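Local coordinates for protein group II chitinase (Ostrinia furnacalis, PDB 6JAV) that probably binds and hydrolyses chitin as an endochitinase, here represented by catalytic domain 1, a glycosyl hydrolase family 18 unit with a bound inhibitor, at residues 139-142 with 143-146; 175-178 with 179-183; 285-288 with 289-293; 312-316 with 317-321; 325-328 with 329-332. All coordinates share one frame; numbering follows the deposited sequence.

Contact 1 (139-142 with 143-146); sequences KGPD and SDKQ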
loop_
_atom_site.group_PDB
_atom_site.type_symbol
_atom_site.label_atom_id
_atom_site.label_comp_id
_atom_site.label_asym_id
_atom_site.label_seq_id
_atom_site.Cartn_x
_atom_site.Cartn_y
_atom_site.Cartn_z
ATOM N N LYS A 139 16.989 8.510 -12.199
ATOM C CA LYS A 139 16.386 9.831 -12.310
ATOM C C LYS A 139 16.865 10.812 -11.242
ATOM O O LYS A 139 17.079 11.992 -11.538
ATOM C CB LYS A 139 14.860 9.709 -12.290
ATOM C CG LYS A 139 14.279 9.050 -13.521
ATOM C CD LYS A 139 14.371 9.987 -14.715
ATOM C CE LYS A 139 13.943 9.284 -16.003
ATOM N NZ LYS A 139 15.102 8.666 -16.707
ATOM N N GLY A 140 16.988 10.377 -9.988
ATOM C CA GLY A 140 17.198 11.303 -8.906
ATOM C C GLY A 140 18.622 11.275 -8.397
ATOM O O GLY A 140 19.367 10.310 -8.614
ATOM N N PRO A 141 19.012 12.323 -7.679
ATOM C CA PRO A 141 20.345 12.359 -7.076
ATOM C C PRO A 141 20.401 11.530 -5.807
ATOM O O PRO A 141 19.425 11.399 -5.067
ATOM C CB PRO A 141 20.515 13.843 -6.727
ATOM C CG PRO A 141 19.093 14.311 -6.400
ATOM C CD PRO A 141 18.225 13.534 -7.371
ATOM N N ASP A 142 21.598 11.010 -5.518
ATOM C CA ASP A 142 21.836 10.320 -4.257
ATOM C C ASP A 142 21.473 11.173 -3.040
ATOM O O ASP A 142 21.035 10.635 -2.016
ATOM C CB ASP A 142 23.322 9.930 -4.223
ATOM C CG ASP A 142 23.754 9.351 -2.907
ATOM O OD1 ASP A 142 23.625 8.121 -2.736
ATOM O OD2 ASP A 142 24.234 10.117 -2.034
ATOM N N SER A 143 21.604 12.500 -3.137
ATOM C CA SER A 143 21.273 13.376 -2.016
ATOM C C SER A 143 19.784 13.360 -1.647
ATOM O O SER A 143 19.433 13.900 -0.589
ATOM C CB SER A 143 21.719 14.808 -2.319
ATOM O OG SER A 143 21.135 15.275 -3.522
ATOM N N ASP A 144 18.930 12.746 -2.476
ATOM C CA ASP A 144 17.546 12.505 -2.046
ATOM C C ASP A 144 17.500 11.699 -0.757
ATOM O O ASP A 144 16.585 11.886 0.055
ATOM C CB ASP A 144 16.774 11.732 -3.121
ATOM C CG ASP A 144 16.236 12.602 -4.221
ATOM O OD1 ASP A 144 16.478 13.819 -4.231
ATOM O OD2 ASP A 144 15.572 12.048 -5.124
ATOM N N LYS A 145 18.462 10.792 -0.549
ATOM C CA LYS A 145 18.466 9.982 0.671
ATOM C C LYS A 145 18.649 10.851 1.905
ATOM O O LYS A 145 17.843 10.802 2.847
ATOM C CB LYS A 145 19.556 8.903 0.586
ATOM C CG LYS A 145 19.554 8.042 1.823
ATOM C CD LYS A 145 20.693 7.042 1.870
ATOM C CE LYS A 145 20.540 6.022 0.823
ATOM N NZ LYS A 145 21.679 5.047 0.897
ATOM N N GLN A 146 19.707 11.671 1.925
ATOM C CA GLN A 146 19.928 12.524 3.079
ATOM C C GLN A 146 18.816 13.557 3.199
ATOM O O GLN A 146 18.382 13.884 4.301
ATOM C CB GLN A 146 21.303 13.203 2.966
ATOM C CG GLN A 146 21.674 14.029 4.173
ATOM C CD GLN A 146 21.786 13.191 5.448
ATOM O OE1 GLN A 146 22.601 12.268 5.534
ATOM N NE2 GLN A 146 20.966 13.510 6.440
HETATM O O HOH W 1 22.334 11.190 0.556
#
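The ring of P141 is met by the two side chains that follow it at one and two residues' remove, S143 and D144. S143 brings its hydroxyl close to the ring carbons CB and CG, OG lying 3.6 Å from P141 CB, and the D144 carboxylate slants across the ring, with OD1 3.4 Å from P141 CG. S143 OG sits in the cramped position between its own N and carbonyl carbon (chi1 57°), which directs it back toward the proline while it hydrogen-bonds N99 OD1. Buried D144 is held by both oxygens: OD1 bonds S95 OG and N99 ND2, while OD2 bonds K131 N and W133 NE1. Four donors fix the rotation of this carboxylate and would probably favour its ionised form. The backbone closes the turn as well: D144 N reaches P141 O at 3.0 Å, and K145 N reaches D142 O at the same length. This is the opening turn of helix 143-159, reached from the loop after strand 122-126, on the surface of the (beta/alpha)8 barrel expected of family 18. D142 O is also served by a water, which donates to it at 2.9 Å and accepts from Q146 N, bridging a gap too wide for a direct bond. D142 CG lies anti to its backbone N (chi1 173°). Its OD1 stays 5.1 Å from K145 NZ, beyond contact, and that ammonium group instead bonds D178 O. P141 also packs against N99 and W133.

Contact 2 (175-178 with 179-183); sequences MVID and AGYDV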
loop_
_atom_site.group_PDB
_atom_site.type_symbol
_atom_site.label_atom_id
_atom_site.label_comp_id
_atom_site.label_asym_id
_atom_site.label_seq_id
_atom_site.Cartn_x
_atom_site.Cartn_y
_atom_site.Cartn_z
ATOM N N MET A 175 17.117 -2.645 -4.373
ATOM C CA MET A 175 17.885 -1.549 -4.976
ATOM C C MET A 175 17.342 -0.182 -4.575
ATOM O O MET A 175 18.117 0.755 -4.329
ATOM C CB MET A 175 17.881 -1.670 -6.498
ATOM C CG MET A 175 18.879 -2.681 -7.026
ATOM S SD MET A 175 18.260 -4.341 -6.747
ATOM C CE MET A 175 19.649 -5.038 -5.866
ATOM N N VAL A 176 16.010 -0.045 -4.530
ATOM C CA VAL A 176 15.394 1.214 -4.113
ATOM C C VAL A 176 15.652 1.472 -2.640
ATOM O O VAL A 176 15.936 2.600 -2.245
ATOM C CB VAL A 176 13.886 1.199 -4.436
ATOM C CG1 VAL A 176 13.242 2.487 -3.940
ATOM C CG2 VAL A 176 13.690 1.034 -5.940
ATOM N N ILE A 177 15.524 0.444 -1.804
ATOM C CA ILE A 177 15.808 0.593 -0.386
ATOM C C ILE A 177 17.233 1.101 -0.195
ATOM O O ILE A 177 17.485 2.039 0.569
ATOM C CB ILE A 177 15.577 -0.744 0.343
ATOM C CG1 ILE A 177 14.087 -1.183 0.300
ATOM C CG2 ILE A 177 16.057 -0.660 1.787
ATOM C CD1 ILE A 177 13.927 -2.689 0.587
ATOM N N ASP A 178 18.182 0.462 -0.891
ATOM C CA ASP A 178 19.586 0.833 -0.754
ATOM C C ASP A 178 19.822 2.273 -1.200
ATOM O O ASP A 178 20.626 2.995 -0.591
ATOM C CB ASP A 178 20.439 -0.103 -1.606
ATOM C CG ASP A 178 20.614 -1.495 -0.998
ATOM O OD1 ASP A 178 20.312 -1.698 0.210
ATOM O OD2 ASP A 178 21.115 -2.384 -1.756
ATOM N N ALA A 179 19.142 2.709 -2.264
ATOM C CA ALA A 179 19.407 4.019 -2.845
ATOM C C ALA A 179 18.693 5.151 -2.129
ATOM O O ALA A 179 19.231 6.262 -2.067
ATOM C CB ALA A 179 18.983 4.059 -4.312
ATOM N N GLY A 180 17.502 4.912 -1.583
ATOM C CA GLY A 180 16.661 6.020 -1.179
ATOM C C GLY A 180 16.520 6.228 0.308
ATOM O O GLY A 180 16.098 7.308 0.718
ATOM N N TYR A 181 16.825 5.220 1.139
ATOM C CA TYR A 181 16.446 5.277 2.540
ATOM C C TYR A 181 17.650 5.204 3.464
ATOM O O TYR A 181 18.417 4.238 3.406
ATOM C CB TYR A 181 15.491 4.138 2.891
ATOM C CG TYR A 181 14.195 4.168 2.109
ATOM C CD1 TYR A 181 13.327 5.256 2.159
ATOM C CD2 TYR A 181 13.812 3.069 1.380
ATOM C CE1 TYR A 181 12.120 5.250 1.433
ATOM C CE2 TYR A 181 12.637 3.054 0.661
ATOM C CZ TYR A 181 11.798 4.147 0.691
ATOM O OH TYR A 181 10.625 4.061 -0.046
ATOM N N ASP A 182 17.748 6.171 4.373
ATOM C CA ASP A 182 18.669 6.080 5.510
ATOM C C ASP A 182 17.882 5.321 6.568
ATOM O O ASP A 182 17.152 5.911 7.370
ATOM C CB ASP A 182 19.070 7.474 5.980
ATOM C CG ASP A 182 20.130 7.450 7.069
ATOM O OD1 ASP A 182 20.221 6.448 7.822
ATOM O OD2 ASP A 182 20.860 8.460 7.183
ATOM N N VAL A 183 18.003 3.993 6.536
ATOM C CA VAL A 183 17.101 3.144 7.320
ATOM C C VAL A 183 17.213 3.398 8.815
ATOM O O VAL A 183 16.170 3.488 9.483
ATOM C CB VAL A 183 17.252 1.661 6.905
ATOM C CG1 VAL A 183 16.384 0.765 7.800
ATOM C CG2 VAL A 183 16.833 1.466 5.454
HETATM O O HOH W 2 19.754 2.050 2.502
#
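I177 O meets Y181 N at 3.3 Å across the last turn of helix 174-180, a longer bond than the two before it. A179 N gives its proton to M175 O at 3.0 Å, with a weaker share to V176 O, and G180 N bonds V176 O at 2.9 Å. At Y181 the chain leaves the helix and makes an inverse gamma turn centred on D182, the N-cap of helix 183-189. A water spans this exit, 3.0 Å from I177 O and 2.7 Å from Y181 O; more acceptors surround it than it has protons, so its bonds are probably shared. With CG beside the backbone N (chi1 -61°), the Y181 ring swings back along the helix and sets its edge, CD2, 3.6 Å from I177 CA. Its hydroxyl bonds S171 N, and the ring meets W234. Of the D178 carboxylate, OD2 forms a salt bridge with K174 of the same helix, and OD1 takes Y233 and K237, at and just past helix 227-236; D178 O is bonded by K145 NZ. Water and a lysine thus serve carbonyls near the helix's C-terminal end, and the two lysines at the carboxylate are consistent with D178 remaining ionised.

Contact 3 (285-288 with 289-293); sequences LAYY and EICDR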
loop_
_atom_site.group_PDB
_atom_site.type_symbol
_atom_site.label_atom_id
_atom_site.label_comp_id
_atom_site.label_asym_id
_atom_site.label_seq_id
_atom_site.Cartn_x
_atom_site.Cartn_y
_atom_site.Cartn_z
ATOM N N LEU A 285 -6.896 -5.167 -11.271
ATOM C CA LEU A 285 -8.272 -5.560 -10.962
ATOM C C LEU A 285 -8.466 -5.606 -9.451
ATOM O O LEU A 285 -7.630 -6.152 -8.727
ATOM C CB LEU A 285 -8.640 -6.954 -11.527
ATOM C CG LEU A 285 -8.714 -7.079 -13.053
ATOM C CD1 LEU A 285 -8.859 -8.536 -13.460
ATOM C CD2 LEU A 285 -9.872 -6.247 -13.626
ATOM N N ALA A 286 -9.584 -5.071 -8.972
ATOM C CA ALA A 286 -9.886 -5.175 -7.554
ATOM C C ALA A 286 -10.208 -6.625 -7.205
ATOM O O ALA A 286 -10.619 -7.410 -8.065
ATOM C CB ALA A 286 -11.112 -4.313 -7.228
ATOM N N TYR A 287 -10.021 -6.996 -5.934
ATOM C CA TYR A 287 -10.425 -8.334 -5.521
ATOM C C TYR A 287 -11.882 -8.618 -5.887
ATOM O O TYR A 287 -12.211 -9.722 -6.328
ATOM C CB TYR A 287 -10.182 -8.571 -4.020
ATOM C CG TYR A 287 -10.604 -9.975 -3.641
ATOM C CD1 TYR A 287 -9.822 -11.061 -4.011
ATOM C CD2 TYR A 287 -11.819 -10.212 -3.026
ATOM C CE1 TYR A 287 -10.210 -12.368 -3.717
ATOM C CE2 TYR A 287 -12.226 -11.521 -2.731
ATOM C CZ TYR A 287 -11.406 -12.576 -3.081
ATOM O OH TYR A 287 -11.779 -13.886 -2.814
ATOM N N TYR A 288 -12.778 -7.632 -5.733
ATOM C CA TYR A 288 -14.184 -7.907 -6.049
ATOM C C TYR A 288 -14.436 -8.074 -7.546
ATOM O O TYR A 288 -15.477 -8.633 -7.936
ATOM C CB TYR A 288 -15.120 -6.858 -5.420
ATOM C CG TYR A 288 -14.998 -5.447 -5.950
ATOM C CD1 TYR A 288 -15.573 -5.069 -7.185
ATOM C CD2 TYR A 288 -14.336 -4.462 -5.205
ATOM C CE1 TYR A 288 -15.466 -3.776 -7.652
ATOM C CE2 TYR A 288 -14.219 -3.162 -5.672
ATOM C CZ TYR A 288 -14.777 -2.818 -6.899
ATOM O OH TYR A 288 -14.689 -1.523 -7.357
ATOM N N GLU A 289 -13.537 -7.586 -8.392
ATOM C CA GLU A 289 -13.605 -7.892 -9.819
ATOM C C GLU A 289 -13.064 -9.288 -10.111
ATOM O O GLU A 289 -13.631 -10.031 -10.935
ATOM C CB GLU A 289 -12.841 -6.820 -10.591
ATOM C CG GLU A 289 -13.575 -5.450 -10.564
ATOM C CD GLU A 289 -12.760 -4.306 -11.126
ATOM O OE1 GLU A 289 -11.551 -4.168 -10.811
ATOM O OE2 GLU A 289 -13.324 -3.465 -11.874
ATOM N N ILE A 290 -11.983 -9.674 -9.428
ATOM C CA ILE A 290 -11.374 -10.992 -9.651
ATOM C C ILE A 290 -12.300 -12.102 -9.175
ATOM O O ILE A 290 -12.511 -13.104 -9.875
ATOM C CB ILE A 290 -10.016 -11.040 -8.922
ATOM C CG1 ILE A 290 -9.043 -10.050 -9.551
ATOM C CG2 ILE A 290 -9.450 -12.477 -8.937
ATOM C CD1 ILE A 290 -7.771 -9.854 -8.706
ATOM N N CYS A 291 -12.851 -11.966 -7.962
ATOM C CA CYS A 291 -13.668 -13.049 -7.431
ATOM C C CYS A 291 -14.920 -13.269 -8.280
ATOM O O CYS A 291 -15.361 -14.418 -8.441
ATOM C CB CYS A 291 -13.962 -12.846 -5.941
ATOM S SG CYS A 291 -14.947 -11.388 -5.501
ATOM N N ASP A 292 -15.471 -12.204 -8.863
ATOM C CA ASP A 292 -16.620 -12.361 -9.752
ATOM C C ASP A 292 -16.233 -13.104 -11.025
ATOM O O ASP A 292 -17.008 -13.932 -11.530
ATOM C CB ASP A 292 -17.196 -10.991 -10.110
ATOM C CG ASP A 292 -18.447 -11.108 -11.004
ATOM O OD1 ASP A 292 -19.391 -11.773 -10.568
ATOM O OD2 ASP A 292 -18.462 -10.536 -12.111
ATOM N N ARG A 293 -15.054 -12.817 -11.577
ATOM C CA ARG A 293 -14.598 -13.547 -12.761
ATOM C C ARG A 293 -14.476 -15.039 -12.472
ATOM O O ARG A 293 -14.859 -15.877 -13.300
ATOM C CB ARG A 293 -13.262 -12.988 -13.230
ATOM C CG ARG A 293 -13.432 -11.718 -14.036
ATOM C CD ARG A 293 -12.217 -10.795 -13.955
ATOM N NE ARG A 293 -12.347 -9.647 -14.858
ATOM C CZ ARG A 293 -13.155 -8.600 -14.661
ATOM N NH1 ARG A 293 -13.930 -8.505 -13.581
ATOM N NH2 ARG A 293 -13.173 -7.616 -15.560
#
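L285 lies crosswise to two partners, E289 and R293, at roughly right angles to each. Its CD2 rests 4.0 Å above one face of the R293 guanidinium, toward the rim, while its CB packs 3.7 Å from I290 CG1. The E289 chain, extended beyond CG, reaches back to the N-cap, where OE1 receives A286 N at 2.8 Å on its anti lone pair, in a nearly straight bond (165°); T279 OG1 shares this oxygen, and Y278 N bonds OE2. The side chain of E289, third residue of helix 287-296, thereby caps the N-H of the N-cap residue A286, just after strand 284-286, a position consistent with the alpha+beta insertion domain of family 18 chitinases. Y288 runs beside E289, pointing the same way, its ring plane turned 44° from the carboxylate. Trans at chi1 (-180°), Y287 lays its ring over C291: CB stands 4.2 Å from the ring centroid in a CH-pi contact, whereas SG, disulfide-bonded to C357, comes in obliquely. Y287 OH bonds Q359. R293 NH1 bonds E289 O at 3.1 Å, from the face of that carbonyl opposite to the one used by R293 N.

Contact 4 (312-316 with 317-321); sequences YAYKG and NQWVS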
loop_
_atom_site.group_PDB
_atom_site.type_symbol
_atom_site.label_atom_id
_atom_site.label_comp_id
_atom_site.label_asym_id
_atom_site.label_seq_id
_atom_site.Cartn_x
_atom_site.Cartn_y
_atom_site.Cartn_z
ATOM N N TYR A 312 -3.163 -17.523 -9.057
ATOM C CA TYR A 312 -3.453 -16.753 -10.257
ATOM C C TYR A 312 -4.674 -17.364 -10.931
ATOM O O TYR A 312 -5.078 -18.483 -10.616
ATOM C CB TYR A 312 -2.257 -16.631 -11.208
ATOM C CG TYR A 312 -1.739 -17.942 -11.772
ATOM C CD1 TYR A 312 -2.287 -18.473 -12.933
ATOM C CD2 TYR A 312 -0.680 -18.615 -11.164
ATOM C CE1 TYR A 312 -1.795 -19.659 -13.473
ATOM C CE2 TYR A 312 -0.183 -19.817 -11.710
ATOM C CZ TYR A 312 -0.752 -20.313 -12.848
ATOM O OH TYR A 312 -0.285 -21.496 -13.400
ATOM N N ALA A 313 -5.292 -16.590 -11.808
ATOM C CA ALA A 313 -6.494 -17.050 -12.511
ATOM C C ALA A 313 -6.455 -16.576 -13.954
ATOM O O ALA A 313 -5.909 -15.515 -14.262
ATOM C CB ALA A 313 -7.770 -16.550 -11.814
ATOM N N TYR A 314 -7.073 -17.353 -14.861
ATOM C CA TYR A 314 -6.969 -16.983 -16.267
ATOM C C TYR A 314 -8.201 -17.423 -17.045
ATOM O O TYR A 314 -8.927 -18.334 -16.641
ATOM C CB TYR A 314 -5.695 -17.542 -16.928
ATOM C CG TYR A 314 -5.656 -19.060 -16.942
ATOM C CD1 TYR A 314 -5.159 -19.784 -15.860
ATOM C CD2 TYR A 314 -6.165 -19.768 -18.030
ATOM C CE1 TYR A 314 -5.150 -21.171 -15.863
ATOM C CE2 TYR A 314 -6.151 -21.140 -18.046
ATOM C CZ TYR A 314 -5.652 -21.839 -16.968
ATOM O OH TYR A 314 -5.659 -23.216 -17.002
ATOM N N LYS A 315 -8.430 -16.729 -18.155
ATOM C CA LYS A 315 -9.448 -17.135 -19.120
ATOM C C LYS A 315 -9.082 -16.508 -20.452
ATOM O O LYS A 315 -8.832 -15.301 -20.532
ATOM C CB LYS A 315 -10.846 -16.694 -18.684
ATOM C CG LYS A 315 -11.920 -17.202 -19.657
ATOM C CD LYS A 315 -13.301 -16.897 -19.183
ATOM C CE LYS A 315 -14.330 -17.528 -20.116
ATOM N NZ LYS A 315 -15.701 -17.034 -19.790
ATOM N N GLY A 316 -9.027 -17.331 -21.493
ATOM C CA GLY A 316 -8.630 -16.801 -22.786
ATOM C C GLY A 316 -7.227 -16.247 -22.693
ATOM O O GLY A 316 -6.317 -16.893 -22.168
ATOM N N ASN A 317 -7.051 -15.006 -23.148
ATOM C CA ASN A 317 -5.752 -14.353 -23.080
ATOM C C ASN A 317 -5.616 -13.404 -21.884
ATOM O O ASN A 317 -4.724 -12.555 -21.883
ATOM C CB ASN A 317 -5.406 -13.659 -24.405
ATOM C CG ASN A 317 -6.192 -12.374 -24.642
ATOM O OD1 ASN A 317 -7.141 -12.051 -23.924
ATOM N ND2 ASN A 317 -5.790 -11.632 -25.666
ATOM N N GLN A 318 -6.477 -13.533 -20.880
ATOM C CA GLN A 318 -6.410 -12.698 -19.682
ATOM C C GLN A 318 -5.912 -13.524 -18.504
ATOM O O GLN A 318 -6.305 -14.680 -18.334
ATOM C CB GLN A 318 -7.790 -12.147 -19.357
ATOM C CG GLN A 318 -8.307 -11.216 -20.449
ATOM C CD GLN A 318 -7.402 -10.023 -20.638
ATOM O OE1 GLN A 318 -7.251 -9.194 -19.735
ATOM N NE2 GLN A 318 -6.768 -9.932 -21.799
ATOM N N TRP A 319 -5.047 -12.920 -17.677
ATOM C CA TRP A 319 -4.387 -13.639 -16.588
ATOM C C TRP A 319 -4.190 -12.653 -15.436
ATOM O O TRP A 319 -3.770 -11.517 -15.679
ATOM C CB TRP A 319 -3.022 -14.110 -17.121
ATOM C CG TRP A 319 -2.228 -15.126 -16.348
ATOM C CD1 TRP A 319 -2.084 -16.472 -16.648
ATOM C CD2 TRP A 319 -1.352 -14.874 -15.240
ATOM N NE1 TRP A 319 -1.209 -17.065 -15.761
ATOM C CE2 TRP A 319 -0.748 -16.109 -14.887
ATOM C CE3 TRP A 319 -1.042 -13.725 -14.482
ATOM C CZ2 TRP A 319 0.154 -16.227 -13.828
ATOM C CZ3 TRP A 319 -0.128 -13.839 -13.430
ATOM C CH2 TRP A 319 0.448 -15.081 -13.107
ATOM N N VAL A 320 -4.489 -13.062 -14.202
ATOM C CA VAL A 320 -4.367 -12.138 -13.062
ATOM C C VAL A 320 -3.793 -12.874 -11.862
ATOM O O VAL A 320 -4.165 -14.015 -11.583
ATOM C CB VAL A 320 -5.736 -11.488 -12.742
ATOM C CG1 VAL A 320 -6.756 -12.523 -12.300
ATOM C CG2 VAL A 320 -5.578 -10.372 -11.670
ATOM N N SER A 321 -2.874 -12.222 -11.135
ATOM C CA SER A 321 -2.355 -12.802 -9.900
ATOM C C SER A 321 -2.784 -11.937 -8.725
ATOM O O SER A 321 -2.873 -10.713 -8.857
ATOM C CB SER A 321 -0.826 -12.920 -9.938
ATOM O OG SER A 321 -0.223 -11.659 -10.134
#
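Y312 and W319 stack offset across the hairpin, the tyrosine ring and the six-membered indole ring being 4.6 Å apart at their centroids with planes at 20°. W319 CZ2 stands over one face of the tyrosine, 3.3 Å from Y312 CG, and Y312 CB sits over the indole face in a CH-pi contact, 3.8 Å from the centroid. A chi1 of 62°, with CG between N and the carbonyl carbon, lays the Y312 ring over W319. On the same face Y314 CB touches W319 CD1 at 3.8 Å. On the other face A313 CB meets V320 CG1 more loosely, and V320 goes on to helix 287-296. The two strands, 312-315 and 318-321, form an antiparallel hairpin closed by a type II' turn from K315 to Q318, and the hairpin continues to strand 300-302 on one flank and strand 244-257 on the other. Its backbone bonds run from A313 N to V320 O and from V320 N to A313 O, 2.8 Å each. Nearer the turn come K315 N to Q318 O and Q318 N to K315 O, 3.0 Å each. G316 supplies the positive phi of the turn. At the polar end Q318 NE2 runs straight (178°) to N317 OD1, approaching from above the plane of that carbonyl, and also bonds T256 OG1, with OE1 bonding E274 N. W319 NE1 bonds H263 O, and Y314 stacks on the H263 ring.

Contact 5 (325-328 with 329-332); sequences VEII and KKKV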
loop_
_atom_site.group_PDB
_atom_site.type_symbol
_atom_site.label_atom_id
_atom_site.label_comp_id
_atom_site.label_asym_id
_atom_site.label_seq_id
_atom_site.Cartn_x
_atom_site.Cartn_y
_atom_site.Cartn_z
ATOM N N VAL A 325 -7.946 -15.631 0.589
ATOM C CA VAL A 325 -7.994 -15.775 2.042
ATOM C C VAL A 325 -6.917 -16.735 2.526
ATOM O O VAL A 325 -6.289 -16.505 3.566
ATOM C CB VAL A 325 -9.408 -16.208 2.493
ATOM C CG1 VAL A 325 -9.390 -16.707 3.912
ATOM C CG2 VAL A 325 -10.377 -15.052 2.291
ATOM N N GLU A 326 -6.682 -17.826 1.790
ATOM C CA GLU A 326 -5.696 -18.806 2.241
ATOM C C GLU A 326 -4.303 -18.180 2.375
ATOM O O GLU A 326 -3.641 -18.321 3.419
ATOM C CB GLU A 326 -5.672 -20.000 1.287
ATOM C CG GLU A 326 -4.801 -21.130 1.798
ATOM C CD GLU A 326 -4.591 -22.229 0.772
ATOM O OE1 GLU A 326 -4.902 -23.396 1.090
ATOM O OE2 GLU A 326 -4.099 -21.925 -0.338
ATOM N N ILE A 327 -3.830 -17.493 1.328
ATOM C CA ILE A 327 -2.484 -16.926 1.418
ATOM C C ILE A 327 -2.433 -15.777 2.419
ATOM O O ILE A 327 -1.399 -15.561 3.066
ATOM C CB ILE A 327 -1.913 -16.539 0.041
ATOM C CG1 ILE A 327 -0.376 -16.449 0.068
ATOM C CG2 ILE A 327 -2.492 -15.201 -0.438
ATOM C CD1 ILE A 327 0.315 -17.799 0.285
ATOM N N ILE A 328 -3.536 -15.040 2.582
ATOM C CA ILE A 328 -3.578 -13.977 3.581
ATOM C C ILE A 328 -3.354 -14.554 4.972
ATOM O O ILE A 328 -2.586 -13.996 5.780
ATOM C CB ILE A 328 -4.912 -13.218 3.461
ATOM C CG1 ILE A 328 -4.944 -12.360 2.181
ATOM C CG2 ILE A 328 -5.178 -12.411 4.720
ATOM C CD1 ILE A 328 -4.019 -11.152 2.140
ATOM N N LYS A 329 -4.010 -15.678 5.291
ATOM C CA LYS A 329 -3.783 -16.292 6.592
ATOM C C LYS A 329 -2.324 -16.691 6.763
ATOM O O LYS A 329 -1.742 -16.507 7.847
ATOM C CB LYS A 329 -4.699 -17.501 6.801
ATOM C CG LYS A 329 -6.165 -17.131 6.952
ATOM C CD LYS A 329 -7.035 -18.303 6.536
ATOM C CE LYS A 329 -8.395 -18.287 7.209
ATOM N NZ LYS A 329 -9.015 -19.653 7.202
ATOM N N LYS A 330 -1.704 -17.221 5.704
ATOM C CA LYS A 330 -0.284 -17.566 5.774
ATOM C C LYS A 330 0.568 -16.314 6.017
ATOM O O LYS A 330 1.488 -16.313 6.851
ATOM C CB LYS A 330 0.126 -18.261 4.478
ATOM C CG LYS A 330 1.564 -18.717 4.406
ATOM C CD LYS A 330 1.728 -20.122 4.937
ATOM C CE LYS A 330 3.169 -20.598 4.812
ATOM N NZ LYS A 330 3.564 -20.915 3.423
ATOM N N LYS A 331 0.278 -15.240 5.284
ATOM C CA LYS A 331 1.014 -13.998 5.462
ATOM C C LYS A 331 0.851 -13.428 6.868
ATOM O O LYS A 331 1.821 -12.913 7.445
ATOM C CB LYS A 331 0.597 -12.976 4.400
ATOM C CG LYS A 331 1.107 -13.304 3.025
ATOM C CD LYS A 331 0.699 -12.249 2.012
ATOM C CE LYS A 331 1.355 -12.515 0.666
ATOM N NZ LYS A 331 1.100 -11.423 -0.315
ATOM N N VAL A 332 -0.355 -13.489 7.439
ATOM C CA VAL A 332 -0.548 -12.978 8.800
ATOM C C VAL A 332 0.159 -13.861 9.829
ATOM O O VAL A 332 0.698 -13.361 10.819
ATOM C CB VAL A 332 -2.038 -12.732 9.108
ATOM C CG1 VAL A 332 -2.217 -12.250 10.529
ATOM C CG2 VAL A 332 -2.620 -11.695 8.124
#
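I327 O receives K331 N at 2.8 Å, and I328 O receives V332 N at the same length, the two shortest backbone bonds of this helix turn. Both belong to helix 325-337, which follows strand 318-321 in the chain, leads to strand 342-346 and packs on strand 244-257; it is probably an outer helix of the (beta/alpha)8 barrel of the family 18 fold. The earlier ties are longer: K329 N to V325 O is 3.0 Å and K330 N to E326 O is 3.2 Å, all of the i to i+4 kind. The side chains divide by surroundings. I328 and V332 are buried, I328 CG2 lying 4.3 Å from V332 CG2, and they rest on M248 of strand 244-257 and on helix 363-373. V332 CG2 also lies 3.3 Å from I328 O, the acceptor of V332 N. K329 has CG beside its backbone N (chi1 -69°), and the chain then extends back along the helix, so its aliphatic stem slants across V325, CE 3.8 Å from V325 CG1. K331, likewise extended, carries its ammonium group away from the turn to a salt bridge with D323 and a hydrogen bond with A212 O, crossing M246 and M248 on the way. K330 bends at chi2 and chi4, its CB close to I327 O (3.4 Å), and NZ ends bonded to Q307 O.

All five contacts are local and run in series along the chain, so none nests in or crosses another. Contact 1, after strand 122-126, closes the first turn of helix 143-159, and contact 2 closes the last turn of helix 174-180; they meet where K145 CE packs 3.2 Å from A179 O, tying loop, helix and turn together. Contact 3 opens helix 287-296, and contact 4 closes the hairpin turn of 312-321; there I290 CD1 touches V320 CG2 at 3.7 Å, joining that helix to the sheet. Contact 5 closes no loop: it lies at the start of helix 325-337, three residues after the hairpin. Contacts 1 and 3 lie on opposite sides of the chain centre, about 38 Å apart between their centres.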